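Local coordinates for amino Transferase (Eubacterium rectale, PDB 3ELE), which probably transfers amino groups between amino acids and keto acids with a bound pyridoxal-5'-phosphate, as in class I and II aminotransferases, at residues Ile223-Ile228 with Gly304-Tyr309; Lys339-Asp344 with Lys391-Tyr396. All blocks are in the same frame, centred on the assembly; numbering follows the deposited sequence.

Contact 1 (Ile223-Ile228 with Gly304-Tyr309); sequences IVYDGI and GDINAY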
# COMPACT_ATOMS: atom_id res chain seq x y z
N ILE A 223 15.85 -7.17 -16.89
CA ILE A 223 17.19 -7.49 -16.40
C ILE A 223 17.49 -8.91 -16.89
O ILE A 223 17.40 -9.88 -16.15
CB ILE A 223 17.34 -7.33 -14.84
CG1 ILE A 223 16.88 -5.92 -14.42
CG2 ILE A 223 18.79 -7.65 -14.39
CD1 ILE A 223 17.53 -5.38 -13.15
N VAL A 224 17.81 -8.99 -18.18
CA VAL A 224 18.11 -10.25 -18.87
C VAL A 224 19.27 -9.96 -19.83
O VAL A 224 19.38 -8.84 -20.35
CB VAL A 224 16.85 -10.87 -19.55
CG1 VAL A 224 16.26 -9.92 -20.60
CG2 VAL A 224 17.17 -12.25 -20.17
N TYR A 225 20.13 -10.96 -20.06
CA TYR A 225 21.39 -10.80 -20.81
C TYR A 225 21.51 -11.69 -22.03
O TYR A 225 20.81 -12.70 -22.13
CB TYR A 225 22.57 -11.11 -19.87
CG TYR A 225 22.42 -10.53 -18.48
CD1 TYR A 225 22.42 -9.16 -18.28
CD2 TYR A 225 22.26 -11.37 -17.35
CE1 TYR A 225 22.28 -8.60 -17.00
CE2 TYR A 225 22.12 -10.83 -16.06
CZ TYR A 225 22.14 -9.43 -15.89
OH TYR A 225 21.97 -8.87 -14.63
N ASP A 226 22.43 -11.31 -22.91
CA ASP A 226 22.84 -12.07 -24.12
C ASP A 226 21.71 -12.38 -25.13
O ASP A 226 21.74 -13.41 -25.82
CB ASP A 226 23.53 -13.40 -23.73
CG ASP A 226 24.72 -13.22 -22.79
OD1 ASP A 226 25.40 -12.18 -22.85
OD2 ASP A 226 24.97 -14.17 -22.01
N GLY A 227 20.73 -11.48 -25.22
CA GLY A 227 19.60 -11.69 -26.11
C GLY A 227 18.66 -12.84 -25.73
O GLY A 227 17.90 -13.29 -26.58
N ILE A 228 18.72 -13.32 -24.49
CA ILE A 228 17.84 -14.39 -24.02
C ILE A 228 16.43 -13.80 -23.97
O ILE A 228 16.27 -12.64 -23.57
CB ILE A 228 18.27 -14.95 -22.63
CG1 ILE A 228 19.64 -15.64 -22.72
CG2 ILE A 228 17.23 -15.95 -22.07
CD1 ILE A 228 19.62 -16.95 -23.54
N GLY A 304 17.34 1.57 -16.93
CA GLY A 304 18.69 2.02 -16.55
C GLY A 304 19.73 1.29 -17.38
O GLY A 304 19.38 0.51 -18.28
N ASP A 305 21.02 1.53 -17.10
CA ASP A 305 22.13 0.87 -17.81
C ASP A 305 22.24 -0.61 -17.37
O ASP A 305 23.05 -0.97 -16.50
CB ASP A 305 23.45 1.63 -17.57
CG ASP A 305 24.62 1.11 -18.43
OD1 ASP A 305 24.43 0.28 -19.35
OD2 ASP A 305 25.76 1.58 -18.19
N ILE A 306 21.44 -1.46 -18.02
CA ILE A 306 21.38 -2.91 -17.72
C ILE A 306 22.74 -3.61 -17.96
O ILE A 306 23.04 -4.61 -17.30
CB ILE A 306 20.23 -3.65 -18.54
CG1 ILE A 306 18.84 -3.02 -18.30
CG2 ILE A 306 20.15 -5.18 -18.19
CD1 ILE A 306 18.39 -2.98 -16.85
N ASN A 307 23.56 -3.08 -18.87
CA ASN A 307 24.90 -3.64 -19.17
C ASN A 307 25.91 -3.51 -17.99
O ASN A 307 26.92 -4.23 -17.94
CB ASN A 307 25.47 -3.03 -20.45
CG ASN A 307 26.59 -3.86 -21.04
OD1 ASN A 307 27.77 -3.54 -20.85
ND2 ASN A 307 26.24 -4.94 -21.72
N ALA A 308 25.65 -2.58 -17.06
CA ALA A 308 26.44 -2.47 -15.82
C ALA A 308 26.29 -3.75 -14.98
O ALA A 308 27.27 -4.22 -14.39
CB ALA A 308 26.01 -1.26 -15.00
N TYR A 309 25.08 -4.31 -14.94
CA TYR A 309 24.83 -5.56 -14.24
C TYR A 309 25.44 -6.78 -14.95
O TYR A 309 25.90 -7.72 -14.27
CB TYR A 309 23.32 -5.81 -14.06
CG TYR A 309 22.54 -4.87 -13.14
CD1 TYR A 309 23.03 -4.52 -11.88
CD2 TYR A 309 21.25 -4.43 -13.49
CE1 TYR A 309 22.29 -3.71 -11.01
CE2 TYR A 309 20.49 -3.62 -12.61
CZ TYR A 309 21.02 -3.26 -11.37
OH TYR A 309 20.29 -2.47 -10.50
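Ile223 reaches the ring of Tyr309 with the end of its longer branch. Ile223 CD1 lies 3.5 Å from Tyr309 CE2 and meets the ring obliquely. Ile223 CG1 passes Ile306 CD1 at 4.1 Å. Tyr225 closes the other part of the packed region. Tyr225 OH lies 3.4 Å from Tyr309 CB, which sits at the edge of the Tyr225 ring. Tyr225 CE1 passes 4.2 Å from Ile306 CG2. The Tyr225 ring swings in because CG stands anti to the carbonyl carbon (chi1 -42°). Its hydroxyl is hydrogen-bonded to Ala333 O. Cutting Ile223 back to an alanine removes CG1 and CD1, and is likely to leave a gap beside the Tyr309 ring and next to Ile306 CD1. The outer side is looser. There the chain turns back in a type I' beta turn from Tyr225 to Ile228, with exposed Asp226 and Gly227 at its corners. Asp226 forms a salt bridge with Arg313 of helix 306-323. The loop follows strand 213-217 of the large sheet. Ile223 also touches Lys248 of the pyridoxal-5'-phosphate pocket, so the contact lies just behind that site. No hydrogen bond joins the two segments, so loop and helix start meet through apolar and van der Waals contact.

Contact 2 (Lys339-Asp344 with Lys391-Tyr396); sequences KALEDD and KIYKKY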
# COMPACT_ATOMS: atom_id res chain seq x y z
N LYS A 339 27.39 -23.14 -5.85
CA LYS A 339 27.37 -24.30 -4.98
C LYS A 339 28.35 -24.12 -3.81
O LYS A 339 29.50 -23.71 -4.02
CB LYS A 339 27.65 -25.63 -5.72
CG LYS A 339 27.28 -26.77 -4.76
CD LYS A 339 27.06 -28.15 -5.23
CE LYS A 339 26.26 -28.91 -4.08
NZ LYS A 339 26.59 -28.48 -2.62
N ALA A 340 27.89 -24.40 -2.58
CA ALA A 340 28.74 -24.33 -1.38
C ALA A 340 29.83 -25.42 -1.45
O ALA A 340 29.64 -26.46 -2.10
CB ALA A 340 27.91 -24.50 -0.12
N LEU A 341 30.95 -25.18 -0.78
CA LEU A 341 32.07 -26.14 -0.78
C LEU A 341 31.82 -27.34 0.13
O LEU A 341 32.59 -28.30 0.10
CB LEU A 341 33.39 -25.43 -0.48
CG LEU A 341 33.69 -24.28 -1.44
CD1 LEU A 341 35.02 -23.66 -1.10
CD2 LEU A 341 33.68 -24.70 -2.91
N GLU A 342 30.78 -27.27 0.96
CA GLU A 342 30.28 -28.40 1.75
C GLU A 342 28.76 -28.39 1.66
O GLU A 342 28.18 -27.38 1.26
CB GLU A 342 30.78 -28.34 3.20
CG GLU A 342 30.53 -27.02 3.92
CD GLU A 342 30.87 -27.09 5.39
OE1 GLU A 342 30.25 -27.93 6.09
OE2 GLU A 342 31.72 -26.31 5.85
N ASP A 343 28.13 -29.52 2.01
CA ASP A 343 26.65 -29.65 1.99
C ASP A 343 25.96 -28.62 2.88
O ASP A 343 24.85 -28.18 2.55
CB ASP A 343 26.20 -31.04 2.49
CG ASP A 343 26.61 -32.19 1.59
OD1 ASP A 343 26.93 -31.98 0.39
OD2 ASP A 343 26.60 -33.33 2.10
N ASP A 344 26.57 -28.27 4.01
CA ASP A 344 26.00 -27.30 4.95
C ASP A 344 26.37 -25.88 4.52
O ASP A 344 27.42 -25.36 4.89
CB ASP A 344 26.46 -27.60 6.39
CG ASP A 344 25.75 -26.74 7.45
OD1 ASP A 344 25.07 -25.75 7.11
OD2 ASP A 344 25.90 -27.03 8.65
N LYS A 391 41.04 -17.61 -0.83
CA LYS A 391 41.42 -18.08 0.52
C LYS A 391 40.32 -18.97 1.12
O LYS A 391 40.63 -19.98 1.76
CB LYS A 391 41.74 -16.89 1.44
CG LYS A 391 42.33 -17.29 2.78
CD LYS A 391 42.93 -16.09 3.49
CE LYS A 391 43.43 -16.46 4.88
NZ LYS A 391 44.10 -15.31 5.58
N ILE A 392 39.06 -18.59 0.91
CA ILE A 392 37.91 -19.40 1.36
C ILE A 392 37.99 -20.81 0.72
O ILE A 392 37.90 -21.81 1.43
CB ILE A 392 36.54 -18.75 1.04
CG1 ILE A 392 36.33 -17.47 1.85
CG2 ILE A 392 35.38 -19.72 1.32
CD1 ILE A 392 35.29 -16.54 1.23
N TYR A 393 38.18 -20.84 -0.59
CA TYR A 393 38.33 -22.08 -1.38
C TYR A 393 39.43 -22.98 -0.81
O TYR A 393 39.22 -24.18 -0.62
CB TYR A 393 38.64 -21.74 -2.84
CG TYR A 393 38.49 -22.92 -3.75
CD1 TYR A 393 37.23 -23.27 -4.24
CD2 TYR A 393 39.59 -23.71 -4.11
CE1 TYR A 393 37.05 -24.35 -5.06
CE2 TYR A 393 39.43 -24.81 -4.95
CZ TYR A 393 38.14 -25.11 -5.41
OH TYR A 393 37.93 -26.17 -6.23
N LYS A 394 40.60 -22.38 -0.56
CA LYS A 394 41.76 -23.02 0.09
C LYS A 394 41.48 -23.69 1.44
O LYS A 394 42.15 -24.67 1.77
CB LYS A 394 42.95 -22.05 0.28
CG LYS A 394 44.08 -22.16 -0.75
CD LYS A 394 43.81 -21.50 -2.09
CE LYS A 394 45.05 -21.59 -2.97
NZ LYS A 394 44.90 -20.87 -4.27
N LYS A 395 40.53 -23.16 2.23
CA LYS A 395 40.13 -23.76 3.52
C LYS A 395 39.62 -25.19 3.35
O LYS A 395 39.85 -26.04 4.21
CB LYS A 395 39.01 -22.97 4.23
CG LYS A 395 39.33 -21.51 4.62
CD LYS A 395 38.07 -20.80 5.17
CE LYS A 395 38.31 -19.31 5.46
NZ LYS A 395 39.28 -19.06 6.54
N TYR A 396 38.91 -25.43 2.24
CA TYR A 396 38.34 -26.72 1.88
C TYR A 396 39.25 -27.58 1.02
O TYR A 396 39.26 -28.79 1.18
CB TYR A 396 37.02 -26.51 1.12
CG TYR A 396 35.93 -25.94 1.99
CD1 TYR A 396 35.06 -26.79 2.68
CD2 TYR A 396 35.78 -24.56 2.14
CE1 TYR A 396 34.06 -26.28 3.47
CE2 TYR A 396 34.76 -24.03 2.95
CZ TYR A 396 33.91 -24.90 3.61
OH TYR A 396 32.90 -24.42 4.41
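Leu341 lays its CB over one face of the Tyr396 ring. Leu341 CB stands 3.6 Å from the centroid of the Tyr396 ring and 13° off the ring normal, a CH-pi contact. Leu341 CD1 continues past the same ring, 3.4 Å from Tyr396 CD2. The same methyl, Leu341 CD1, also reaches back to the helix and lies 3.7 Å from Tyr393 CA. The Leu341 side chain crosses Tyr393 at about a right angle, with Leu341 CD1 3.9 Å from Tyr393 CD1. Leu341 thus touches two tyrosines about one helical turn apart. The helix is 379-396, close to the C terminus. The partner loop leaves strand 335-339 of the antiparallel sheet, and Asp344 at its end is the N-cap of helix 345-353. Phe348 of that helix also touches Leu341, and Tyr325 packs edge-to-face on Tyr393. Glu342 comes in at the edge of the Tyr396 ring. Its CG sits between the backbone N and the carbonyl carbon (chi1 52°), and the chain runs on extended to the phenol. Tyr396 OH donates a 2.7 Å hydrogen bond to Glu342 OE2, which accepts it on its anti lone pair, the one turned away from OE1. The carboxylate plane is turned 73° from the ring.

How the contacts relate
From the N terminus, the chain completes strand 213-217 before entering the loop that holds 223-228. It then adds strands 240-245 and 258-261 to the seven-stranded sheet and passes through helices 269-282 and 290-296. Contact 1 closes this excursion at the start of helix 306-323. That helix leads to the four-stranded antiparallel sheet. After strand 335-339, contact 2 opens a second loop, which takes in helix 345-353 and strand 370-374 and closes on the last turns of the C-terminal helix. The two loops follow in series and neither nest nor cross. The centres of contact 1 and contact 2 are 30 Å apart, and the nearest atoms of the two contacts about 17 Å. Contact 1 lies buried near the cofactor, contact 2 at the surface.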